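DegV family protein (Eubacterium eligens, PDB 3FDJ) is of unknown function but probably binds a fatty acid in a pocket between its two sheet-based domains. Local coordinates at residues Ile240-Met243 with Ile244-Ala247; Ala145-Ala148 with Tyr149-Lys152; Leu126-Leu129 with Gln130-Glu134; Tyr256-Gly260 with Leu261-Tyr265; Asp43-Arg46 with Met47-Leu51. One frame throughout, in Å; residues are numbered along the deposited sequence.

In the fold
All five contacts are local, each spanning two or so turns of helix or a strand-to-helix turn, so none closes a long loop, and they follow in series without nesting or crossing. From the N terminus, interaction 5 opens helix 44-52. Interaction 3 then lies on helix 120-134, which packs on the first sheet, and interaction 2 on helix 139-150, which also reaches strand 271-276 of the second sheet. Interaction 1 lies on helix 234-248, and interaction 4 is the turn from strand 253-257 into helix 260-266. Two pairs touch: 2 with 3 (centres 12 Å apart) and 4 with 5 (centres 11 Å apart).

Interaction 1 of 5, residues Ile240-Met243 with Ile244-Ala247; sequences IADM and IKQA
Ile240 and Ile244 stand one helical turn apart and run side by side in the same direction, with Ile240 CG2 touching Ile244 CD1 at 3.7 Å. The second apolar contact is made by Met243, a selenomethionine. Its CG lies opposite the backbone N (chi1 178°), but bends at the next two torsions fold the chain back across Ile244, bringing Met243 CE to 3.7 Å from Ile244 CG1. The selenium lies farther from the methyl of Ala247, with Met243 SE 4.5 Å from Ala247 CB.

The main-chain bonds are those of a regular alpha helix, each amide reaching the carbonyl four residues back. Ile244 N gives to Ile240 O at 3.0 Å, and the next three residues repeat the pattern. The closest of the four joins Ala247 N to Met243 O at 2.9 Å.

The electrostatic component is slight. Lys245 NZ comes within 4.2 Å of Asp242 OD1, too far for a salt bridge. Both charged residues are exposed.

Helix 234-248 connects strands 226-230 and 253-257 in a beta-alpha-beta unit. Its apolar flank packs on the first of them, Ile240 and Ala241 on Ile228 and Ile244 on Leu226; Ile240 also touches Ile271 and Leu273 of strand 271-276, while Met243 joins the two isoleucines against Leu209, Leu212 and Leu216 of helix 205-219.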
loop_
_atom_site.group_PDB
_atom_site.type_symbol
_atom_site.label_atom_id
_atom_site.label_comp_id
_atom_site.label_asym_id
_atom_site.label_seq_id
_atom_site.Cartn_x
_atom_site.Cartn_y
_atom_site.Cartn_z
ATOM N N ILE A 240 -10.973 11.738 -9.022
ATOM C CA ILE A 240 -10.696 10.430 -9.622
ATOM C C ILE A 240 -11.881 9.496 -9.363
ATOM O O ILE A 240 -12.383 8.838 -10.278
ATOM C CB ILE A 240 -9.397 9.832 -9.083
ATOM C CG1 ILE A 240 -8.185 10.660 -9.549
ATOM C CG2 ILE A 240 -9.252 8.355 -9.556
ATOM C CD1 ILE A 240 -6.859 10.359 -8.790
ATOM N N ALA A 241 -12.340 9.447 -8.115
ATOM C CA ALA A 241 -13.455 8.586 -7.763
ATOM C C ALA A 241 -14.692 8.949 -8.596
ATOM O O ALA A 241 -15.386 8.063 -9.102
ATOM C CB ALA A 241 -13.770 8.688 -6.247
ATOM N N ASP A 242 -14.963 10.240 -8.750
ATOM C CA ASP A 242 -16.118 10.689 -9.552
ATOM C C ASP A 242 -15.991 10.263 -11.021
ATOM O O ASP A 242 -16.970 9.828 -11.643
ATOM C CB ASP A 242 -16.259 12.220 -9.503
ATOM C CG ASP A 242 -16.925 12.716 -8.219
ATOM O OD1 ASP A 242 -17.545 11.910 -7.483
ATOM O OD2 ASP A 242 -16.823 13.931 -7.936
HETATM N N MSE A 243 -14.784 10.430 -11.573
HETATM C CA MSE A 243 -14.521 10.056 -12.945
HETATM C C MSE A 243 -14.796 8.565 -13.156
HETATM O O MSE A 243 -15.436 8.178 -14.144
HETATM C CB MSE A 243 -13.072 10.379 -13.316
HETATM C CG MSE A 243 -12.681 9.983 -14.719
HETATM SE SE MSE A 243 -12.067 8.130 -14.944
HETATM C CE MSE A 243 -10.275 8.192 -14.163
ATOM N N ILE A 244 -14.302 7.735 -12.239
ATOM C CA ILE A 244 -14.418 6.295 -12.378
ATOM C C ILE A 244 -15.872 5.832 -12.226
ATOM O O ILE A 244 -16.338 5.000 -12.994
ATOM C CB ILE A 244 -13.467 5.575 -11.415
ATOM C CG1 ILE A 244 -12.015 5.807 -11.888
ATOM C CG2 ILE A 244 -13.764 4.093 -11.372
ATOM C CD1 ILE A 244 -10.959 5.404 -10.889
ATOM N N LYS A 245 -16.605 6.424 -11.294
ATOM C CA LYS A 245 -18.031 6.119 -11.138
ATOM C C LYS A 245 -18.794 6.413 -12.405
ATOM O O LYS A 245 -19.617 5.607 -12.838
ATOM C CB LYS A 245 -18.652 6.909 -9.983
ATOM C CG LYS A 245 -18.239 6.393 -8.634
ATOM C CD LYS A 245 -19.044 7.028 -7.516
ATOM C CE LYS A 245 -18.250 8.064 -6.770
ATOM N NZ LYS A 245 -19.027 8.523 -5.565
ATOM N N GLN A 246 -18.509 7.562 -12.999
ATOM C CA GLN A 246 -19.197 7.988 -14.203
ATOM C C GLN A 246 -18.863 7.118 -15.412
ATOM O O GLN A 246 -19.753 6.773 -16.181
ATOM C CB GLN A 246 -18.890 9.469 -14.499
ATOM C CG GLN A 246 -19.530 10.035 -15.765
ATOM C CD GLN A 246 -21.056 10.223 -15.671
ATOM O OE1 GLN A 246 -21.684 9.945 -14.640
ATOM N NE2 GLN A 246 -21.655 10.678 -16.770
ATOM N N ALA A 247 -17.587 6.788 -15.581
ATOM C CA ALA A 247 -17.110 6.077 -16.776
ATOM C C ALA A 247 -17.381 4.582 -16.713
ATOM O O ALA A 247 -17.638 3.949 -17.736
ATOM C CB ALA A 247 -15.617 6.334 -16.979
#

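Interaction 2 of 5, residues Ala145-Ala148 with Tyr149-Lys152; sequences AIDA and YMQK
Ile146 makes an apolar contact with Tyr149 and Met150 along one side of helix 139-150, where that helix lies against helix 120-134 and strand 109-114. Ile146 CD1 comes obliquely to the Tyr149 ring, 4.2 Å from Tyr149 CD2, and Ile146 CG1 lies 4.3 Å from Met150 SE, the selenium of a selenomethionine. The ring reaches this side because CG of Tyr149 is opposite its backbone N (chi1 175°), which carries the phenol away from the helix. Gln128 OE1 of the preceding helix 120-134 lies over the ring, near Tyr149 CE1. Ile146 CD1 fits beside the methyl of Met132 on that same helix.

The backbone first follows the alpha pattern. Tyr149 N gives to Ala145 O, in the plane of that carbonyl, and Met150 N to Ile146 O at 2.9 Å. Then the spacing shortens to three residues: Gln151 N makes a weak bond to Ala148 O, with an N-H...O angle of 134°, and Lys152 N bonds Tyr149 O. Ala148 O also receives a water at 2.7 Å, which donates in addition to Gln151 OE1.

Polar ends find partners beyond the turn. Asp147 forms a salt bridge with Arg111 on strand 109-114, and Tyr149 OH is hydrogen-bonded to Glu276 on strand 271-276. The chemistry is therefore divided: an apolar side holds helix 139-150 to the first sheet's layer, the phenol OH reaches the second sheet, and a water helps satisfy the carbonyl that receives the weak bond.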
loop_
_atom_site.group_PDB
_atom_site.type_symbol
_atom_site.label_atom_id
_atom_site.label_comp_id
_atom_site.label_asym_id
_atom_site.label_seq_id
_atom_site.Cartn_x
_atom_site.Cartn_y
_atom_site.Cartn_z
ATOM N N ALA A 145 -6.353 -19.504 -3.172
ATOM C CA ALA A 145 -7.185 -18.663 -4.024
ATOM C C ALA A 145 -6.756 -17.212 -4.057
ATOM O O ALA A 145 -6.985 -16.527 -5.068
ATOM C CB ALA A 145 -8.650 -18.785 -3.620
ATOM N N ILE A 146 -6.147 -16.724 -2.977
ATOM C CA ILE A 146 -5.810 -15.312 -2.880
ATOM C C ILE A 146 -4.787 -14.923 -3.959
ATOM O O ILE A 146 -4.876 -13.837 -4.542
ATOM C CB ILE A 146 -5.338 -14.912 -1.453
ATOM C CG1 ILE A 146 -5.273 -13.387 -1.334
ATOM C CG2 ILE A 146 -4.001 -15.571 -1.054
ATOM C CD1 ILE A 146 -6.685 -12.682 -1.443
ATOM N N ASP A 147 -3.833 -15.814 -4.238
ATOM C CA ASP A 147 -2.828 -15.531 -5.288
ATOM C C ASP A 147 -3.435 -15.429 -6.685
ATOM O O ASP A 147 -2.998 -14.612 -7.499
ATOM C CB ASP A 147 -1.713 -16.537 -5.251
ATOM C CG ASP A 147 -1.060 -16.587 -3.902
ATOM O OD1 ASP A 147 -0.066 -15.845 -3.697
ATOM O OD2 ASP A 147 -1.597 -17.292 -3.021
ATOM N N ALA A 148 -4.467 -16.215 -6.953
ATOM C CA ALA A 148 -5.178 -16.114 -8.216
ATOM C C ALA A 148 -5.928 -14.779 -8.327
ATOM O O ALA A 148 -5.912 -14.127 -9.377
ATOM C CB ALA A 148 -6.151 -17.289 -8.354
ATOM N N TYR A 149 -6.593 -14.400 -7.236
ATOM C CA TYR A 149 -7.326 -13.133 -7.130
ATOM C C TYR A 149 -6.407 -11.925 -7.373
ATOM O O TYR A 149 -6.774 -10.972 -8.101
ATOM C CB TYR A 149 -8.014 -13.047 -5.761
ATOM C CG TYR A 149 -8.693 -11.723 -5.521
ATOM C CD1 TYR A 149 -9.989 -11.503 -5.971
ATOM C CD2 TYR A 149 -8.025 -10.674 -4.898
ATOM C CE1 TYR A 149 -10.614 -10.261 -5.784
ATOM C CE2 TYR A 149 -8.636 -9.444 -4.689
ATOM C CZ TYR A 149 -9.930 -9.243 -5.122
ATOM O OH TYR A 149 -10.558 -8.028 -4.938
HETATM N N MSE A 150 -5.201 -11.988 -6.810
HETATM C CA MSE A 150 -4.218 -10.905 -6.958
HETATM C C MSE A 150 -3.794 -10.623 -8.404
HETATM O O MSE A 150 -3.451 -9.488 -8.769
HETATM C CB MSE A 150 -2.993 -11.225 -6.096
HETATM C CG MSE A 150 -3.240 -10.956 -4.636
HETATM SE SE MSE A 150 -1.927 -11.896 -3.529
HETATM C CE MSE A 150 -0.322 -11.095 -4.201
ATOM N N GLN A 151 -3.829 -11.649 -9.230
ATOM C CA GLN A 151 -3.505 -11.478 -10.639
ATOM C C GLN A 151 -4.482 -10.539 -11.333
ATOM O O GLN A 151 -4.126 -9.962 -12.371
ATOM C CB GLN A 151 -3.453 -12.847 -11.336
ATOM C CG GLN A 151 -2.294 -13.672 -10.845
ATOM C CD GLN A 151 -2.112 -14.983 -11.589
ATOM O OE1 GLN A 151 -3.026 -15.507 -12.232
ATOM N NE2 GLN A 151 -0.929 -15.540 -11.465
ATOM N N LYS A 152 -5.701 -10.415 -10.790
ATOM C CA LYS A 152 -6.755 -9.563 -11.332
ATOM C C LYS A 152 -6.884 -8.267 -10.523
ATOM O O LYS A 152 -8.006 -7.768 -10.280
ATOM C CB LYS A 152 -8.103 -10.304 -11.352
ATOM C CG LYS A 152 -8.083 -11.576 -12.153
ATOM C CD LYS A 152 -9.452 -12.266 -12.151
ATOM C CE LYS A 152 -9.499 -13.391 -13.167
ATOM N NZ LYS A 152 -9.264 -12.904 -14.578
HETATM O O HOH W 1 -6.159 -14.973 -11.974
#

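Interaction 3 of 5, residues Leu126-Leu129 with Gln130-Glu134; sequences LEQL and QQMIE
Gln131 N gives to Glu127 O at 2.9 Å, and Ile133 N reaches Leu129 O at the same length, the latter nearly straight at 166°. They are two of four consecutive bonds that make this part of helix 120-134 regular alpha helix. The side-chain amide of Gln130 adds a bond one turn on: NE2 donates to Glu134 OE2 at 3.1 Å, from above the carboxylate plane, and also bonds Arg18 O. Glu127 turns to salt bridges with Arg227, Lys225 and Arg123.

Farther out, Gln128 and Gln131 meet through their amides, whose planes are 66° apart, with no hydrogen bond between them; Gln131 NE2 bonds Glu135 instead. Gln128 CG touches Met132 CE at 4.0 Å, and a bend at chi2 (65°) curls the amide back toward Met132 CG. An alanine in place of Gln128, lacking both CG and the amide, would probably leave the Met132 methyl freer to turn.

On the buried side, Leu129 meets Leu6, Phe79 and Val81 of strands 5-9 and 77-82, and with Met132 and Ile133 packs on Ile142. Leu129 CD2 also lies 4.4 Å from Met132 CE, and Ile133 CG1 sits 3.2 Å from Leu129 O.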
loop_
_atom_site.group_PDB
_atom_site.type_symbol
_atom_site.label_atom_id
_atom_site.label_comp_id
_atom_site.label_asym_id
_atom_site.label_seq_id
_atom_site.Cartn_x
_atom_site.Cartn_y
_atom_site.Cartn_z
ATOM N N LEU A 126 -6.461 -7.610 1.618
ATOM C CA LEU A 126 -7.004 -7.811 2.969
ATOM C C LEU A 126 -8.516 -7.952 2.938
ATOM O O LEU A 126 -9.074 -8.832 3.605
ATOM C CB LEU A 126 -6.599 -6.662 3.879
ATOM C CG LEU A 126 -5.147 -6.686 4.307
ATOM C CD1 LEU A 126 -4.728 -5.309 4.799
ATOM C CD2 LEU A 126 -4.932 -7.743 5.401
ATOM N N GLU A 127 -9.176 -7.109 2.139
ATOM C CA GLU A 127 -10.619 -7.184 2.027
ATOM C C GLU A 127 -11.107 -8.482 1.374
ATOM O O GLU A 127 -12.194 -8.971 1.688
ATOM C CB GLU A 127 -11.188 -5.981 1.300
ATOM C CG GLU A 127 -11.054 -4.663 2.074
ATOM C CD GLU A 127 -11.681 -3.511 1.329
ATOM O OE1 GLU A 127 -12.663 -3.762 0.587
ATOM O OE2 GLU A 127 -11.219 -2.363 1.487
ATOM N N GLN A 128 -10.333 -9.012 0.439
ATOM C CA GLN A 128 -10.705 -10.261 -0.195
ATOM C C GLN A 128 -10.513 -11.442 0.754
ATOM O O GLN A 128 -11.326 -12.373 0.743
ATOM C CB GLN A 128 -9.948 -10.482 -1.502
ATOM C CG GLN A 128 -10.439 -11.681 -2.286
ATOM C CD GLN A 128 -11.868 -11.568 -2.790
ATOM O OE1 GLN A 128 -12.461 -10.485 -2.850
ATOM N NE2 GLN A 128 -12.431 -12.710 -3.153
ATOM N N LEU A 129 -9.462 -11.393 1.571
ATOM C CA LEU A 129 -9.229 -12.393 2.600
ATOM C C LEU A 129 -10.431 -12.371 3.554
ATOM O O LEU A 129 -11.010 -13.432 3.876
ATOM C CB LEU A 129 -7.941 -12.129 3.356
ATOM C CG LEU A 129 -6.642 -12.401 2.579
ATOM C CD1 LEU A 129 -5.445 -11.816 3.346
ATOM C CD2 LEU A 129 -6.521 -13.912 2.279
ATOM N N GLN A 130 -10.843 -11.164 3.949
ATOM C CA GLN A 130 -11.992 -11.021 4.823
ATOM C C GLN A 130 -13.253 -11.615 4.210
ATOM O O GLN A 130 -13.960 -12.389 4.861
ATOM C CB GLN A 130 -12.235 -9.548 5.150
ATOM C CG GLN A 130 -13.574 -9.314 5.847
ATOM C CD GLN A 130 -13.748 -7.876 6.271
ATOM O OE1 GLN A 130 -12.952 -7.011 5.898
ATOM N NE2 GLN A 130 -14.769 -7.621 7.073
ATOM N N GLN A 131 -13.527 -11.267 2.956
ATOM C CA GLN A 131 -14.692 -11.799 2.250
ATOM C C GLN A 131 -14.702 -13.343 2.211
ATOM O O GLN A 131 -15.740 -13.978 2.455
ATOM C CB GLN A 131 -14.772 -11.246 0.827
ATOM C CG GLN A 131 -16.065 -11.621 0.135
ATOM C CD GLN A 131 -16.146 -11.075 -1.256
ATOM O OE1 GLN A 131 -16.023 -9.859 -1.467
ATOM N NE2 GLN A 131 -16.329 -11.966 -2.234
HETATM N N MSE A 132 -13.557 -13.949 1.911
HETATM C CA MSE A 132 -13.494 -15.410 1.847
HETATM C C MSE A 132 -13.669 -16.060 3.211
HETATM O O MSE A 132 -14.342 -17.093 3.335
HETATM C CB MSE A 132 -12.205 -15.862 1.163
HETATM C CG MSE A 132 -12.208 -15.534 -0.315
HETATM SE SE MSE A 132 -10.642 -16.391 -1.159
HETATM C CE MSE A 132 -9.503 -15.227 -0.723
ATOM N N ILE A 133 -13.098 -15.447 4.237
ATOM C CA ILE A 133 -13.312 -15.893 5.604
ATOM C C ILE A 133 -14.799 -15.823 5.969
ATOM O O ILE A 133 -15.347 -16.770 6.555
ATOM C CB ILE A 133 -12.453 -15.083 6.598
ATOM C CG1 ILE A 133 -10.979 -15.409 6.381
ATOM C CG2 ILE A 133 -12.868 -15.379 8.068
ATOM C CD1 ILE A 133 -10.011 -14.484 7.128
ATOM N N GLU A 134 -15.464 -14.730 5.602
ATOM C CA GLU A 134 -16.887 -14.569 5.889
ATOM C C GLU A 134 -17.760 -15.541 5.099
ATOM O O GLU A 134 -18.845 -15.911 5.547
ATOM C CB GLU A 134 -17.319 -13.133 5.619
ATOM C CG GLU A 134 -16.656 -12.155 6.572
ATOM C CD GLU A 134 -16.998 -10.713 6.280
ATOM O OE1 GLU A 134 -17.389 -10.404 5.127
ATOM O OE2 GLU A 134 -16.863 -9.886 7.209
#

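Interaction 4 of 5, residues Tyr256-Gly260 with Leu261-Tyr265; sequences YKAGG and LCSYY
Ser263 grips the carbonyl of Gly259 with both its groups, and this is the tight part of the turn between strand 253-257 and helix 260-266. Ser263 OG donates to Gly259 O at 2.7 Å, from well above the carbonyl plane, while Ser263 N reaches the same oxygen at 2.9 Å. The hydroxyl is there because OG is opposite the carbonyl carbon of its own residue and beside its backbone N (chi1 -66°), folded back toward the start of the helix. Gly259 holds the N-cap position, and the next alpha bond runs from Tyr264 N to Gly260 O at 2.9 Å. Farther along, Tyr264 CD2 stands over the centre of the Tyr265 ring.

The side toward strand 253-257 is looser. Ala258 CB is 3.6 Å from Ser263 OG and 4.1 Å from Cys262 CB, and a water completes the join: it donates to Ala258 O at 2.7 Å and to Ser263 OG at 2.8 Å.

Asp38 takes Gly260 N and Leu261 N on its two carboxylate oxygens, and Asp13 accepts from Gly259 N. A bound hexaethylene glycol beside Leu261, probably from crystallisation, may mark a pocket. The serine hydroxyl thus acts as donor to a carbonyl and acceptor for a water, and the Asp38 carboxylate would probably be stabilised by the positive end of the helix dipole.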
loop_
_atom_site.group_PDB
_atom_site.type_symbol
_atom_site.label_atom_id
_atom_site.label_comp_id
_atom_site.label_asym_id
_atom_site.label_seq_id
_atom_site.Cartn_x
_atom_site.Cartn_y
_atom_site.Cartn_z
ATOM N N TYR A 256 -9.574 7.429 1.000
ATOM C CA TYR A 256 -9.131 7.560 2.380
ATOM C C TYR A 256 -7.694 8.049 2.467
ATOM O O TYR A 256 -6.980 8.111 1.475
ATOM C CB TYR A 256 -9.275 6.215 3.105
ATOM C CG TYR A 256 -8.528 5.096 2.431
ATOM C CD1 TYR A 256 -9.066 4.460 1.311
ATOM C CD2 TYR A 256 -7.293 4.665 2.903
ATOM C CE1 TYR A 256 -8.379 3.457 0.663
ATOM C CE2 TYR A 256 -6.611 3.640 2.271
ATOM C CZ TYR A 256 -7.163 3.057 1.144
ATOM O OH TYR A 256 -6.524 2.055 0.507
ATOM N N LYS A 257 -7.288 8.432 3.669
ATOM C CA LYS A 257 -5.957 8.995 3.874
ATOM C C LYS A 257 -4.870 7.911 3.919
ATOM O O LYS A 257 -5.023 6.862 4.551
ATOM C CB LYS A 257 -5.897 9.786 5.175
ATOM C CG LYS A 257 -6.841 10.968 5.246
ATOM C CD LYS A 257 -6.648 11.713 6.563
ATOM C CE LYS A 257 -7.567 12.904 6.639
ATOM N NZ LYS A 257 -8.978 12.437 6.638
ATOM N N ALA A 258 -3.744 8.230 3.311
ATOM C CA ALA A 258 -2.532 7.421 3.441
ATOM C C ALA A 258 -2.017 7.433 4.877
ATOM O O ALA A 258 -2.254 8.385 5.634
ATOM C CB ALA A 258 -1.464 7.925 2.475
ATOM N N GLY A 259 -1.346 6.343 5.266
ATOM C CA GLY A 259 -0.659 6.265 6.542
ATOM C C GLY A 259 0.717 6.875 6.414
ATOM O O GLY A 259 1.030 7.476 5.391
ATOM N N GLY A 260 1.518 6.722 7.466
ATOM C CA GLY A 260 2.837 7.348 7.567
ATOM C C GLY A 260 3.817 6.929 6.472
ATOM O O GLY A 260 4.442 7.764 5.845
ATOM N N LEU A 261 3.943 5.627 6.255
ATOM C CA LEU A 261 4.899 5.090 5.296
ATOM C C LEU A 261 4.546 5.530 3.890
ATOM O O LEU A 261 5.391 6.038 3.143
ATOM C CB LEU A 261 4.903 3.556 5.380
ATOM C CG LEU A 261 5.976 2.793 4.590
ATOM C CD1 LEU A 261 5.663 2.737 3.105
ATOM C CD2 LEU A 261 7.376 3.403 4.862
ATOM N N CYS A 262 3.294 5.336 3.500
ATOM C CA CYS A 262 2.867 5.773 2.181
ATOM C C CYS A 262 2.936 7.297 2.033
ATOM O O CYS A 262 3.278 7.782 0.963
ATOM C CB CYS A 262 1.492 5.229 1.806
ATOM S SG CYS A 262 1.533 3.407 1.431
ATOM N N SER A 263 2.685 8.043 3.098
ATOM C CA SER A 263 2.800 9.517 3.048
ATOM C C SER A 263 4.250 9.933 2.826
ATOM O O SER A 263 4.513 10.847 2.057
ATOM C CB SER A 263 2.218 10.176 4.302
ATOM O OG SER A 263 0.803 9.977 4.386
ATOM N N TYR A 264 5.186 9.218 3.446
ATOM C CA TYR A 264 6.608 9.509 3.264
ATOM C C TYR A 264 7.047 9.312 1.800
ATOM O O TYR A 264 7.694 10.184 1.235
ATOM C CB TYR A 264 7.469 8.667 4.227
ATOM C CG TYR A 264 8.946 8.817 4.006
ATOM C CD1 TYR A 264 9.614 9.934 4.495
ATOM C CD2 TYR A 264 9.674 7.880 3.281
ATOM C CE1 TYR A 264 10.962 10.122 4.259
ATOM C CE2 TYR A 264 11.064 8.055 3.059
ATOM C CZ TYR A 264 11.689 9.179 3.555
ATOM O OH TYR A 264 13.027 9.407 3.354
ATOM N N TYR A 265 6.686 8.179 1.208
ATOM C CA TYR A 265 7.169 7.820 -0.123
ATOM C C TYR A 265 6.343 8.395 -1.270
ATOM O O TYR A 265 6.900 8.698 -2.333
ATOM C CB TYR A 265 7.303 6.298 -0.250
ATOM C CG TYR A 265 8.577 5.758 0.361
ATOM C CD1 TYR A 265 9.829 6.166 -0.124
ATOM C CD2 TYR A 265 8.550 4.861 1.442
ATOM C CE1 TYR A 265 11.011 5.684 0.438
ATOM C CE2 TYR A 265 9.730 4.370 1.992
ATOM C CZ TYR A 265 10.945 4.776 1.482
ATOM O OH TYR A 265 12.120 4.328 2.040
HETATM O O HOH W 2 -1.820 10.919 4.860
#

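Interaction 5 of 5, residues Asp43-Arg46 with Met47-Leu51; sequences DIHR and MLDIL
Arg46 stretches out fully, extended at every torsion from chi1 (171°) to chi3, and this lays its guanidinium alongside the next turn, where Ile50 meets it. CG1 of Ile50 lies opposite its own carbonyl carbon (chi1 -74°), and together with an extended chi2 this sets Ile50 CD1 over the centre of the guanidinium face, 3.6 Å from Arg46 CZ. The methyl covers one flat face while Arg46 NH1 forms a salt bridge with Glu34.

His45 and Asp49 make the polar pair on another side of the helix. Asp49 OD1 lies over the rim of one imidazole face, and His45 NE2 is 3.7 Å from Asp49 OD2, with the planes 64° apart. A water donates to Asp49 OD2 at 2.7 Å and makes a weak hydrogen bond with His45 NE2. Their stronger partners are Glu232 for His45 and Arg268 for Asp49.

Asp43 is the N-cap of helix 44-52: its OD1 accepts from Arg46 N at 3.0 Å. The alpha bonds begin with Met47 N to Asp43 O and continue with Leu48 N to Ile44 O at 2.9 Å.

On the apolar side Ile44 and Leu48 run side by side, Ile44 CG2 touching Leu48 CD1 at 3.9 Å. Replacing Leu48 by an alanine would probably open a gap beside Ile44 CG2 and uncover part of Val231 and Arg268, which it also touches. Ile44 faces Ser263 and Leu51 faces Tyr264 of helix 260-266. The helix start thus combines a carboxylate cap, an apolar flank, an arginine paired with Glu34 beneath a methyl, and the Asp49-Arg268 salt bridge.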
loop_
_atom_site.group_PDB
_atom_site.type_symbol
_atom_site.label_atom_id
_atom_site.label_comp_id
_atom_site.label_asym_id
_atom_site.label_seq_id
_atom_site.Cartn_x
_atom_site.Cartn_y
_atom_site.Cartn_z
ATOM N N ASP A 43 1.447 11.926 14.004
ATOM C CA ASP A 43 0.935 13.160 13.430
ATOM C C ASP A 43 1.608 13.344 12.065
ATOM O O ASP A 43 2.716 13.858 11.957
ATOM C CB ASP A 43 1.219 14.353 14.355
ATOM C CG ASP A 43 0.720 15.685 13.777
ATOM O OD1 ASP A 43 0.399 15.756 12.569
ATOM O OD2 ASP A 43 0.645 16.676 14.536
ATOM N N ILE A 44 0.926 12.893 11.030
ATOM C CA ILE A 44 1.525 12.834 9.694
ATOM C C ILE A 44 1.749 14.223 9.134
ATOM O O ILE A 44 2.768 14.480 8.514
ATOM C CB ILE A 44 0.667 11.993 8.738
ATOM C CG1 ILE A 44 0.782 10.518 9.109
ATOM C CG2 ILE A 44 1.097 12.208 7.284
ATOM C CD1 ILE A 44 -0.308 9.642 8.554
ATOM N N HIS A 45 0.805 15.127 9.380
ATOM C CA HIS A 45 0.911 16.510 8.908
ATOM C C HIS A 45 2.174 17.172 9.459
ATOM O O HIS A 45 2.920 17.829 8.729
ATOM C CB HIS A 45 -0.340 17.296 9.310
ATOM C CG HIS A 45 -0.372 18.695 8.774
ATOM N ND1 HIS A 45 -0.680 18.980 7.461
ATOM C CD2 HIS A 45 -0.119 19.884 9.368
ATOM C CE1 HIS A 45 -0.613 20.286 7.267
ATOM N NE2 HIS A 45 -0.277 20.859 8.410
ATOM N N ARG A 46 2.431 16.966 10.750
ATOM C CA ARG A 46 3.646 17.446 11.387
ATOM C C ARG A 46 4.913 16.815 10.778
ATOM O O ARG A 46 5.913 17.499 10.539
ATOM C CB ARG A 46 3.592 17.176 12.901
ATOM C CG ARG A 46 4.898 17.449 13.631
ATOM C CD ARG A 46 4.773 17.251 15.148
ATOM N NE ARG A 46 6.058 17.462 15.808
ATOM C CZ ARG A 46 7.037 16.562 15.906
ATOM N NH1 ARG A 46 6.914 15.339 15.398
ATOM N NH2 ARG A 46 8.167 16.891 16.523
HETATM N N MSE A 47 4.875 15.505 10.548
HETATM C CA MSE A 47 6.024 14.821 9.971
HETATM C C MSE A 47 6.352 15.389 8.590
HETATM O O MSE A 47 7.512 15.638 8.279
HETATM C CB MSE A 47 5.758 13.318 9.849
HETATM C CG MSE A 47 6.956 12.545 9.331
HETATM SE SE MSE A 47 6.512 10.690 8.964
HETATM C CE MSE A 47 5.372 10.923 7.384
ATOM N N LEU A 48 5.331 15.562 7.757
ATOM C CA LEU A 48 5.541 16.101 6.416
ATOM C C LEU A 48 6.117 17.522 6.476
ATOM O O LEU A 48 6.975 17.877 5.662
ATOM C CB LEU A 48 4.238 16.085 5.617
ATOM C CG LEU A 48 3.684 14.697 5.257
ATOM C CD1 LEU A 48 2.309 14.826 4.620
ATOM C CD2 LEU A 48 4.638 13.959 4.347
ATOM N N ASP A 49 5.637 18.331 7.422
ATOM C CA ASP A 49 6.170 19.679 7.606
ATOM C C ASP A 49 7.644 19.619 8.001
ATOM O O ASP A 49 8.450 20.403 7.513
ATOM C CB ASP A 49 5.374 20.470 8.670
ATOM C CG ASP A 49 4.030 21.023 8.147
ATOM O OD1 ASP A 49 3.676 20.823 6.961
ATOM O OD2 ASP A 49 3.311 21.676 8.944
ATOM N N ILE A 50 7.999 18.688 8.881
ATOM C CA ILE A 50 9.387 18.542 9.308
ATOM C C ILE A 50 10.267 18.136 8.130
ATOM O O ILE A 50 11.333 18.731 7.903
ATOM C CB ILE A 50 9.535 17.534 10.472
ATOM C CG1 ILE A 50 9.023 18.157 11.772
ATOM C CG2 ILE A 50 10.977 17.117 10.657
ATOM C CD1 ILE A 50 8.898 17.155 12.905
ATOM N N LEU A 51 9.803 17.152 7.362
ATOM C CA LEU A 51 10.577 16.656 6.234
ATOM C C LEU A 51 10.756 17.688 5.128
ATOM O O LEU A 51 11.830 17.776 4.555
ATOM C CB LEU A 51 9.964 15.379 5.664
ATOM C CG LEU A 51 10.058 14.207 6.631
ATOM C CD1 LEU A 51 9.180 13.075 6.174
ATOM C CD2 LEU A 51 11.490 13.751 6.812
HETATM O O HOH W 3 1.636 23.684 8.299
#